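Local coordinates for protein phosphoserine aminotransferase (PDB 2C0R) that catalyses the reversible, pyridoxal-phosphate-dependent transamination between glutamate and 3-phosphohydroxypyruvate that yields phosphoserine for serine biosynthesis, at residues Gly101-Lys106 with Ser150-Glu155; Ala14-Val19 with Tyr339-Tyr344; Phe81-Met86 with Thr223-Asp228. The protein carries 1 engineered substitution. All coordinates share one frame; numbering follows the deposited sequence.

Contact 1 of 3, residues Gly101-Lys106 with Ser150-Glu155. With PLP (pyridoxal-5'-phosphate), chain C.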
loop_
_atom_site.group_PDB
_atom_site.type_symbol
_atom_site.label_atom_id
_atom_site.label_comp_id
_atom_site.label_asym_id
_atom_site.label_seq_id
_atom_site.Cartn_x
_atom_site.Cartn_y
_atom_site.Cartn_z
ATOM N N GLY A 101 16.914 17.189 -10.433
ATOM C CA GLY A 101 16.170 16.603 -11.556
ATOM C C GLY A 101 14.730 16.347 -11.128
ATOM O O GLY A 101 14.131 16.948 -10.225
ATOM N N SER A 102 14.126 15.396 -11.804
ATOM C CA SER A 102 12.685 15.209 -11.735
ATOM C C SER A 102 12.166 14.826 -10.379
ATOM O O SER A 102 11.100 15.317 -9.936
ATOM C CB SER A 102 12.310 14.105 -12.740
ATOM O OG SER A 102 12.507 14.625 -14.055
ATOM N N TRP A 103 12.885 13.932 -9.697
ATOM C CA TRP A 103 12.318 13.523 -8.400
ATOM C C TRP A 103 12.626 14.528 -7.291
ATOM O O TRP A 103 11.819 14.685 -6.382
ATOM C CB TRP A 103 12.814 12.113 -8.098
ATOM C CG TRP A 103 12.073 11.120 -8.963
ATOM C CD1 TRP A 103 12.578 10.298 -9.916
ATOM C CD2 TRP A 103 10.657 10.879 -8.930
ATOM N NE1 TRP A 103 11.567 9.543 -10.480
ATOM C CE2 TRP A 103 10.383 9.888 -9.891
ATOM C CE3 TRP A 103 9.598 11.409 -8.178
ATOM C CZ2 TRP A 103 9.088 9.410 -10.119
ATOM C CZ3 TRP A 103 8.304 10.935 -8.402
ATOM C CH2 TRP A 103 8.060 9.951 -9.361
ATOM N N ALA A 104 13.764 15.217 -7.360
ATOM C CA ALA A 104 13.978 16.307 -6.448
ATOM C C ALA A 104 12.894 17.352 -6.635
ATOM O O ALA A 104 12.362 17.903 -5.692
ATOM C CB ALA A 104 15.298 16.983 -6.759
ATOM N N SER A 105 12.530 17.608 -7.899
ATOM C CA SER A 105 11.507 18.632 -8.158
ATOM C C SER A 105 10.165 18.240 -7.559
ATOM O O SER A 105 9.419 19.088 -7.038
ATOM C CB SER A 105 11.314 18.902 -9.650
ATOM O OG SER A 105 12.455 19.552 -10.185
ATOM N N LYS A 106 9.818 16.956 -7.654
ATOM C CA LYS A 106 8.527 16.522 -7.074
ATOM C C LYS A 106 8.558 16.707 -5.563
ATOM O O LYS A 106 7.591 17.079 -4.910
ATOM C CB LYS A 106 8.277 15.056 -7.433
ATOM C CG LYS A 106 7.863 14.890 -8.893
ATOM C CD LYS A 106 6.377 15.172 -9.006
ATOM C CE LYS A 106 5.781 14.668 -10.311
ATOM N NZ LYS A 106 5.306 13.261 -10.182
ATOM N N SER A 150 19.178 10.514 -3.919
ATOM C CA SER A 150 20.442 9.857 -4.140
ATOM C C SER A 150 20.596 9.438 -5.613
ATOM O O SER A 150 21.721 9.519 -6.116
ATOM C CB SER A 150 20.646 8.618 -3.281
ATOM O OG SER A 150 19.572 7.720 -3.491
ATOM N N ASN A 151 19.515 9.013 -6.215
ATOM C CA ASN A 151 19.583 8.573 -7.609
ATOM C C ASN A 151 18.391 9.163 -8.321
ATOM O O ASN A 151 17.251 8.870 -7.910
ATOM C CB ASN A 151 19.571 7.044 -7.643
ATOM C CG ASN A 151 19.762 6.503 -9.071
ATOM O OD1 ASN A 151 20.905 6.465 -9.519
ATOM N ND2 ASN A 151 18.705 6.064 -9.713
ATOM N N GLU A 152 18.609 9.992 -9.298
ATOM C CA GLU A 152 17.563 10.614 -10.094
ATOM C C GLU A 152 17.223 9.629 -11.207
ATOM O O GLU A 152 17.917 9.624 -12.244
ATOM C CB GLU A 152 18.045 11.957 -10.647
ATOM C CG GLU A 152 17.970 13.052 -9.587
ATOM C CD GLU A 152 16.572 13.553 -9.285
ATOM O OE1 GLU A 152 15.583 12.952 -9.744
ATOM O OE2 GLU A 152 16.450 14.569 -8.567
ATOM N N THR A 153 16.189 8.891 -10.923
ATOM C CA THR A 153 15.746 7.769 -11.742
ATOM C C THR A 153 15.415 8.143 -13.175
ATOM O O THR A 153 15.609 7.294 -14.057
ATOM C CB THR A 153 14.424 7.229 -11.112
ATOM O OG1 THR A 153 14.592 7.356 -9.687
ATOM C CG2 THR A 153 14.245 5.785 -11.525
ATOM N N ILE A 154 14.892 9.361 -13.387
ATOM C CA ILE A 154 14.470 9.738 -14.748
ATOM C C ILE A 154 15.629 10.288 -15.559
ATOM O O ILE A 154 15.737 10.021 -16.763
ATOM C CB ILE A 154 13.292 10.740 -14.662
ATOM C CG1 ILE A 154 12.021 9.987 -14.271
ATOM C CG2 ILE A 154 13.145 11.536 -15.948
ATOM C CD1 ILE A 154 10.847 10.844 -13.856
ATOM N N GLU A 155 16.477 11.085 -14.908
ATOM C CA GLU A 155 17.607 11.677 -15.615
ATOM C C GLU A 155 18.797 10.729 -15.734
ATOM O O GLU A 155 19.600 10.868 -16.669
ATOM C CB GLU A 155 18.017 12.972 -14.909
ATOM C CG GLU A 155 17.157 14.173 -15.337
ATOM C CD GLU A 155 15.807 14.259 -14.674
ATOM O OE1 GLU A 155 15.768 13.888 -13.490
ATOM O OE2 GLU A 155 14.733 14.647 -15.188
HETATM N N1 PLP C . 11.516 9.105 -5.896
HETATM C C2 PLP C . 12.263 8.416 -6.803
HETATM C C2A PLP C . 13.765 8.689 -6.810
HETATM C C3 PLP C . 11.681 7.514 -7.646
HETATM O O3 PLP C . 12.424 6.776 -8.513
HETATM C C4 PLP C . 10.326 7.262 -7.510
HETATM C C4A PLP C . 9.667 6.250 -8.448
HETATM C C5 PLP C . 9.577 8.029 -6.642
HETATM C C6 PLP C . 10.168 8.888 -5.771
HETATM C C5A PLP C . 8.050 7.885 -6.599
HETATM O O4P PLP C . 7.694 6.669 -5.949
HETATM P P PLP C . 6.174 6.236 -5.741
HETATM O O1P PLP C . 6.231 5.013 -4.870
HETATM O O2P PLP C . 5.672 5.947 -7.140
HETATM O O3P PLP C . 5.485 7.397 -5.116
#
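E152 meets the start of helix 102-114 with both oxygens of its carboxylate. OE1 accepts the backbone N of W103 at 2.9 Å and OE2 that of A104 at 3.0 Å, each on its syn lone pair, so two N-H groups of the first turn are taken by one flat group. The side chain gets there by folding at chi2 (-75°), and T100 OG1 bonds to OE2 as well. Amide donors at a helix start would be expected to keep this buried carboxylate ionised.

T153 comes next. Its OG1 makes a short 2.5 Å hydrogen bond to O3 of the cofactor and lies 3.6 Å from CD1 of W103, with S176 OG as a further partner. The W103 indole spreads over one face of the pyridine ring, with PLP C4 about 3.5 Å above the indole plane and offset toward its rim. With W103 cut back to an alanine, the indole is gone, and the face of the pyridine it covers would probably lose its stacking partner and be held less firmly. I154 follows with CD1 placed 3.7 Å from W103 NE1, while its CG2 reaches S102 OG.

E155 closes the segment by holding S102. OE1 receives S102 N at 2.8 Å in a nearly straight bond (172°), from a donor 35° out of the carboxylate plane; S102 OG also donates to OE2, but at 2.5 Å that bond is unusually short and its exact length doubtful. G101, at the N-cap position, lies so close that any CB there would run into E155 OE1. E152 and E155 thus hold the helix start that carries W103, and W103 and T153 form part of the pyridoxal-phosphate pocket of a fold-type I aminotransferase, with an aromatic ring over the pyridine.

Contact 2 of 3, residues Ala14-Val19 with Tyr339-Tyr344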
loop_
_atom_site.group_PDB
_atom_site.type_symbol
_atom_site.label_atom_id
_atom_site.label_comp_id
_atom_site.label_asym_id
_atom_site.label_seq_id
_atom_site.Cartn_x
_atom_site.Cartn_y
_atom_site.Cartn_z
ATOM N N ALA A 14 12.236 -5.598 -12.025
ATOM C CA ALA A 14 12.556 -7.009 -11.894
ATOM C C ALA A 14 12.705 -7.412 -10.434
ATOM O O ALA A 14 13.197 -6.663 -9.591
ATOM C CB ALA A 14 13.864 -7.213 -12.641
ATOM N N LEU A 15 12.239 -8.603 -10.129
ATOM C CA LEU A 15 12.555 -9.272 -8.895
ATOM C C LEU A 15 13.490 -10.442 -9.147
ATOM O O LEU A 15 13.477 -10.923 -10.273
ATOM C CB LEU A 15 11.281 -9.819 -8.195
ATOM C CG LEU A 15 10.673 -8.751 -7.271
ATOM C CD1 LEU A 15 9.610 -7.954 -8.016
ATOM C CD2 LEU A 15 10.087 -9.368 -6.016
ATOM N N PRO A 16 14.243 -10.893 -8.158
ATOM C CA PRO A 16 15.068 -12.105 -8.361
ATOM C C PRO A 16 14.171 -13.293 -8.697
ATOM O O PRO A 16 13.169 -13.520 -7.979
ATOM C CB PRO A 16 15.721 -12.291 -6.995
ATOM C CG PRO A 16 15.765 -10.908 -6.410
ATOM C CD PRO A 16 14.405 -10.356 -6.812
ATOM N N LEU A 17 14.485 -14.024 -9.755
ATOM C CA LEU A 17 13.642 -15.192 -10.099
ATOM C C LEU A 17 13.504 -16.149 -8.911
ATOM O O LEU A 17 12.437 -16.707 -8.695
ATOM C CB LEU A 17 14.241 -15.950 -11.270
ATOM C CG LEU A 17 13.447 -17.150 -11.749
ATOM C CD1 LEU A 17 11.972 -16.819 -11.996
ATOM C CD2 LEU A 17 14.103 -17.683 -13.026
ATOM N N GLU A 18 14.566 -16.305 -8.117
ATOM C CA GLU A 18 14.537 -17.227 -6.970
ATOM C C GLU A 18 13.510 -16.763 -5.936
ATOM O O GLU A 18 12.810 -17.544 -5.268
ATOM C CB GLU A 18 15.887 -17.314 -6.261
ATOM C CG GLU A 18 16.696 -16.033 -6.326
ATOM C CD GLU A 18 17.698 -15.896 -7.450
ATOM O OE1 GLU A 18 17.311 -15.654 -8.620
ATOM O OE2 GLU A 18 18.926 -15.989 -7.175
ATOM N N VAL A 19 13.430 -15.463 -5.760
ATOM C CA VAL A 19 12.453 -14.928 -4.807
ATOM C C VAL A 19 11.044 -15.182 -5.312
ATOM O O VAL A 19 10.176 -15.573 -4.529
ATOM C CB VAL A 19 12.700 -13.427 -4.627
ATOM C CG1 VAL A 19 11.504 -12.795 -3.935
ATOM C CG2 VAL A 19 13.973 -13.234 -3.821
ATOM N N TYR A 339 18.503 -2.240 -11.798
ATOM C CA TYR A 339 18.431 -2.505 -10.383
ATOM C C TYR A 339 19.008 -3.853 -10.002
ATOM O O TYR A 339 19.252 -4.665 -10.885
ATOM C CB TYR A 339 16.948 -2.505 -9.960
ATOM C CG TYR A 339 16.281 -1.203 -10.316
ATOM C CD1 TYR A 339 15.176 -1.164 -11.143
ATOM C CD2 TYR A 339 16.751 -0.006 -9.806
ATOM C CE1 TYR A 339 14.548 0.001 -11.466
ATOM C CE2 TYR A 339 16.134 1.201 -10.117
ATOM C CZ TYR A 339 15.057 1.190 -10.952
ATOM O OH TYR A 339 14.415 2.360 -11.270
ATOM N N ASN A 340 19.218 -4.057 -8.691
ATOM C CA ASN A 340 19.926 -5.248 -8.245
ATOM C C ASN A 340 19.526 -6.553 -8.917
ATOM O O ASN A 340 20.405 -7.311 -9.336
ATOM C CB ASN A 340 19.750 -5.569 -6.756
ATOM C CG ASN A 340 20.334 -4.547 -5.792
ATOM O OD1 ASN A 340 21.098 -3.663 -6.161
ATOM N ND2 ASN A 340 19.931 -4.651 -4.520
ATOM N N ALA A 341 18.232 -6.812 -9.048
ATOM C CA ALA A 341 17.749 -8.085 -9.538
ATOM C C ALA A 341 17.802 -8.191 -11.054
ATOM O O ALA A 341 17.619 -9.318 -11.541
ATOM C CB ALA A 341 16.307 -8.332 -9.088
ATOM N N VAL A 342 18.112 -7.154 -11.799
ATOM C CA VAL A 342 18.278 -7.298 -13.262
ATOM C C VAL A 342 19.558 -8.097 -13.482
ATOM O O VAL A 342 20.629 -7.665 -13.019
ATOM C CB VAL A 342 18.334 -5.908 -13.920
ATOM C CG1 VAL A 342 18.615 -6.103 -15.406
ATOM C CG2 VAL A 342 17.032 -5.143 -13.692
ATOM N N PRO A 343 19.511 -9.255 -14.117
ATOM C CA PRO A 343 20.679 -10.106 -14.249
ATOM C C PRO A 343 21.678 -9.552 -15.266
ATOM O O PRO A 343 21.356 -8.841 -16.202
ATOM C CB PRO A 343 20.100 -11.428 -14.774
ATOM C CG PRO A 343 18.646 -11.381 -14.396
ATOM C CD PRO A 343 18.302 -9.933 -14.652
ATOM N N TYR A 344 22.939 -9.894 -15.090
ATOM C CA TYR A 344 23.947 -9.480 -16.069
ATOM C C TYR A 344 23.580 -9.992 -17.436
ATOM O O TYR A 344 23.791 -9.296 -18.438
ATOM C CB TYR A 344 25.284 -10.031 -15.609
ATOM C CG TYR A 344 26.433 -9.672 -16.523
ATOM C CD1 TYR A 344 26.832 -8.351 -16.629
ATOM C CD2 TYR A 344 27.109 -10.673 -17.240
ATOM C CE1 TYR A 344 27.881 -7.977 -17.450
ATOM C CE2 TYR A 344 28.159 -10.279 -18.064
ATOM C CZ TYR A 344 28.536 -8.956 -18.161
ATOM O OH TYR A 344 29.596 -8.610 -18.983
HETATM O O HOH W 1 15.348 -10.837 -12.334
#
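A341 and P16 make the closest approach of this contact, and it is apolar. The A341 methyl sits over the face of the peptide joining L15 to P16, with CB 3.4 Å from P16 N and 3.5 Å from L15 C. It continues onto the proline ring, where P16 CD is 3.6 Å away, and the A14 carbonyl oxygen flanks the same methyl. A second apolar touch joins A14 CB to V342 CG2 at 3.9 Å. With CG1 of V342 anti to its backbone N (chi1 176°), it is the CG2 branch, beside that N, that reaches A14.

Polar joining across the contact goes through one water. It donates to L15 O at 2.8 Å and to A341 O at 2.8 Å, so both of its protons serve backbone carbonyls, one from each segment.

Backbone bonds inside the segments set the shapes that meet. Residues 339-342 form a type I beta turn closed by V342 N to Y339 O at 2.9 Å, which presents A341 to the other segment. P16 occupies the N-cap position of helix 17-25, so A341 packs exactly where extended chain passes into helix.

Both segments have further partners. L15 N is hydrogen-bonded to E39 of the second subunit, and P16 packs on W254 of helix 242-257. K271 of helix 260-280 bonds to the carbonyls of Y339 and V342, while N198 takes N340 N.

With no direct hydrogen bond or charge pair between the segments, the N-terminal arm and the turn before helix 344-361 are joined by small side chains fitted closely against backbone, plus one bridging water; a fit this close probably leaves little room for anything larger than the methyl of A341.

Contact 3 of 3, residues Phe81-Met86 with Thr223-Asp228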
loop_
_atom_site.group_PDB
_atom_site.type_symbol
_atom_site.label_atom_id
_atom_site.label_comp_id
_atom_site.label_asym_id
_atom_site.label_seq_id
_atom_site.Cartn_x
_atom_site.Cartn_y
_atom_site.Cartn_z
ATOM N N PHE A 81 7.222 12.633 0.259
ATOM C CA PHE A 81 7.481 14.021 -0.136
ATOM C C PHE A 81 6.656 14.990 0.725
ATOM O O PHE A 81 7.127 16.072 1.015
ATOM C CB PHE A 81 7.074 14.250 -1.580
ATOM C CG PHE A 81 7.916 13.496 -2.595
ATOM C CD1 PHE A 81 7.421 13.364 -3.889
ATOM C CD2 PHE A 81 9.125 12.915 -2.249
ATOM C CE1 PHE A 81 8.159 12.634 -4.832
ATOM C CE2 PHE A 81 9.883 12.243 -3.215
ATOM C CZ PHE A 81 9.393 12.141 -4.496
ATOM N N ALA A 82 5.439 14.589 1.084
ATOM C CA ALA A 82 4.559 15.392 1.954
ATOM C C ALA A 82 4.827 15.138 3.425
ATOM O O ALA A 82 4.893 16.068 4.241
ATOM C CB ALA A 82 3.110 15.119 1.604
ATOM N N MET A 83 4.967 13.851 3.735
ATOM C CA MET A 83 5.119 13.554 5.178
ATOM C C MET A 83 6.381 14.118 5.811
ATOM O O MET A 83 6.374 14.534 6.969
ATOM C CB MET A 83 5.032 12.041 5.300
ATOM C CG MET A 83 4.847 11.558 6.730
ATOM S SD MET A 83 4.511 9.758 6.685
ATOM C CE MET A 83 4.617 9.475 8.483
ATOM N N ILE A 84 7.483 14.175 5.044
ATOM C CA ILE A 84 8.731 14.757 5.605
ATOM C C ILE A 84 8.560 16.233 6.001
ATOM O O ILE A 84 8.752 16.585 7.194
ATOM C CB ILE A 84 9.871 14.489 4.580
ATOM C CG1 ILE A 84 10.252 13.024 4.519
ATOM C CG2 ILE A 84 11.082 15.384 4.851
ATOM C CD1 ILE A 84 10.870 12.642 3.188
ATOM N N PRO A 85 8.193 17.152 5.114
ATOM C CA PRO A 85 8.000 18.537 5.586
ATOM C C PRO A 85 6.865 18.633 6.589
ATOM O O PRO A 85 6.935 19.445 7.537
ATOM C CB PRO A 85 7.652 19.285 4.296
ATOM C CG PRO A 85 7.260 18.264 3.282
ATOM C CD PRO A 85 8.021 17.031 3.662
ATOM N N MET A 86 5.800 17.854 6.450
ATOM C CA MET A 86 4.739 17.924 7.482
ATOM C C MET A 86 5.287 17.631 8.863
ATOM O O MET A 86 4.827 18.235 9.852
ATOM C CB MET A 86 3.607 16.949 7.119
ATOM C CG MET A 86 2.765 17.434 5.954
ATOM S SD MET A 86 1.592 16.156 5.384
ATOM C CE MET A 86 0.083 16.981 5.916
ATOM N N THR A 223 -3.157 11.316 11.999
ATOM C CA THR A 223 -2.479 10.216 12.676
ATOM C C THR A 223 -1.569 9.459 11.733
ATOM O O THR A 223 -0.438 9.117 12.055
ATOM C CB THR A 223 -3.518 9.250 13.314
ATOM O OG1 THR A 223 -4.318 10.028 14.209
ATOM C CG2 THR A 223 -2.827 8.129 14.091
ATOM N N MET A 224 -2.139 9.142 10.580
ATOM C CA MET A 224 -1.371 8.312 9.634
ATOM C C MET A 224 -0.230 9.083 8.988
ATOM O O MET A 224 0.532 8.470 8.244
ATOM C CB MET A 224 -2.348 7.781 8.569
ATOM C CG MET A 224 -3.307 6.766 9.180
ATOM S SD MET A 224 -2.503 5.328 9.866
ATOM C CE MET A 224 -1.785 4.639 8.353
ATOM N N LEU A 225 -0.125 10.380 9.228
ATOM C CA LEU A 225 0.968 11.145 8.645
ATOM C C LEU A 225 1.957 11.613 9.694
ATOM O O LEU A 225 2.790 12.473 9.405
ATOM C CB LEU A 225 0.422 12.324 7.838
ATOM C CG LEU A 225 0.006 11.838 6.435
ATOM C CD1 LEU A 225 -0.804 12.976 5.828
ATOM C CD2 LEU A 225 1.196 11.442 5.581
ATOM N N ARG A 226 1.902 11.021 10.874
ATOM C CA ARG A 226 2.886 11.288 11.912
ATOM C C ARG A 226 3.899 10.164 11.938
ATOM O O ARG A 226 3.481 8.986 11.964
ATOM C CB ARG A 226 2.218 11.348 13.300
ATOM C CG ARG A 226 1.441 12.643 13.492
ATOM C CD ARG A 226 0.551 12.550 14.736
ATOM N NE ARG A 226 1.349 12.383 15.950
ATOM C CZ ARG A 226 0.948 12.733 17.173
ATOM N NH1 ARG A 226 -0.226 13.297 17.424
ATOM N NH2 ARG A 226 1.813 12.498 18.155
ATOM N N TYR A 227 5.199 10.452 11.942
ATOM C CA TYR A 227 6.127 9.326 12.087
ATOM C C TYR A 227 5.988 8.589 13.412
ATOM O O TYR A 227 6.193 7.374 13.389
ATOM C CB TYR A 227 7.607 9.791 11.917
ATOM C CG TYR A 227 7.860 10.120 10.462
ATOM C CD1 TYR A 227 8.147 11.413 10.070
ATOM C CD2 TYR A 227 7.817 9.124 9.474
ATOM C CE1 TYR A 227 8.397 11.753 8.764
ATOM C CE2 TYR A 227 8.050 9.457 8.125
ATOM C CZ TYR A 227 8.335 10.770 7.802
ATOM O OH TYR A 227 8.539 11.096 6.508
ATOM N N ASP A 228 5.682 9.283 14.516
ATOM C CA ASP A 228 5.622 8.523 15.794
ATOM C C ASP A 228 4.498 7.511 15.787
ATOM O O ASP A 228 4.556 6.494 16.516
ATOM C CB ASP A 228 5.550 9.535 16.945
ATOM C CG ASP A 228 4.340 10.441 16.992
ATOM O OD1 ASP A 228 3.396 10.343 16.187
ATOM O OD2 ASP A 228 4.349 11.331 17.882
#
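A Met-aromatic contact between M83 of helix 76-88 and Y227, at the start of helix 227-232, anchors this contact beside the subunit interface. M83 CE lies over one ring face, 3.7 Å from the ring centroid and 26° off the normal, a CH-pi approach displaced toward the CD2-CE2 side of the ring. Its SD is oblique to the ring at 4.4 Å from the centroid. The side chain runs extended, with CG anti to the backbone N (chi1 -167°), which carries the methyl out across the ring. CG passes 3.8 Å from L225 CD2, and the other branch of L225, CD1, touches M86 SD at 4.0 Å. At the tyrosine's far end, OH comes 3.3 Å from I84 CG1 and has a weak bond from Q80.

N87 gives its ND2 to the carbonyls of M83 and L225 and its OD1 to Y227 N, tying both backbones. L225 packs on L225 of the second subunit. R226 grips D228 side-on through NE and NH2, with NH2 to OD2 at 2.8 Å. Between the segments themselves the contact is apolar and sulfur-aromatic, with no direct hydrogen bond; N87 supplies the polar tie between their backbones.

From the N terminus, the chain first passes A14-V19, whose partner Y339-Y344 comes only near the C-terminal end: contact 2 closes the longest loop and ties the N-terminal arm to the turn before the last helix. Inside it, contact 3 joins F81-M86 of helix 76-88 to T223-D228 at the start of helix 227-232, and inside that contact 1 joins the start of helix 102-114 to strand 151-152 and the residues after it. All three are nested and none cross. Contact 1 touches both others: T153 CG2 is 3.4 Å from Y339 OH, and W103 CE3 is 3.8 Å from F81 CZ. Contacts 2 and 3 do not meet, yet each reaches the second subunit.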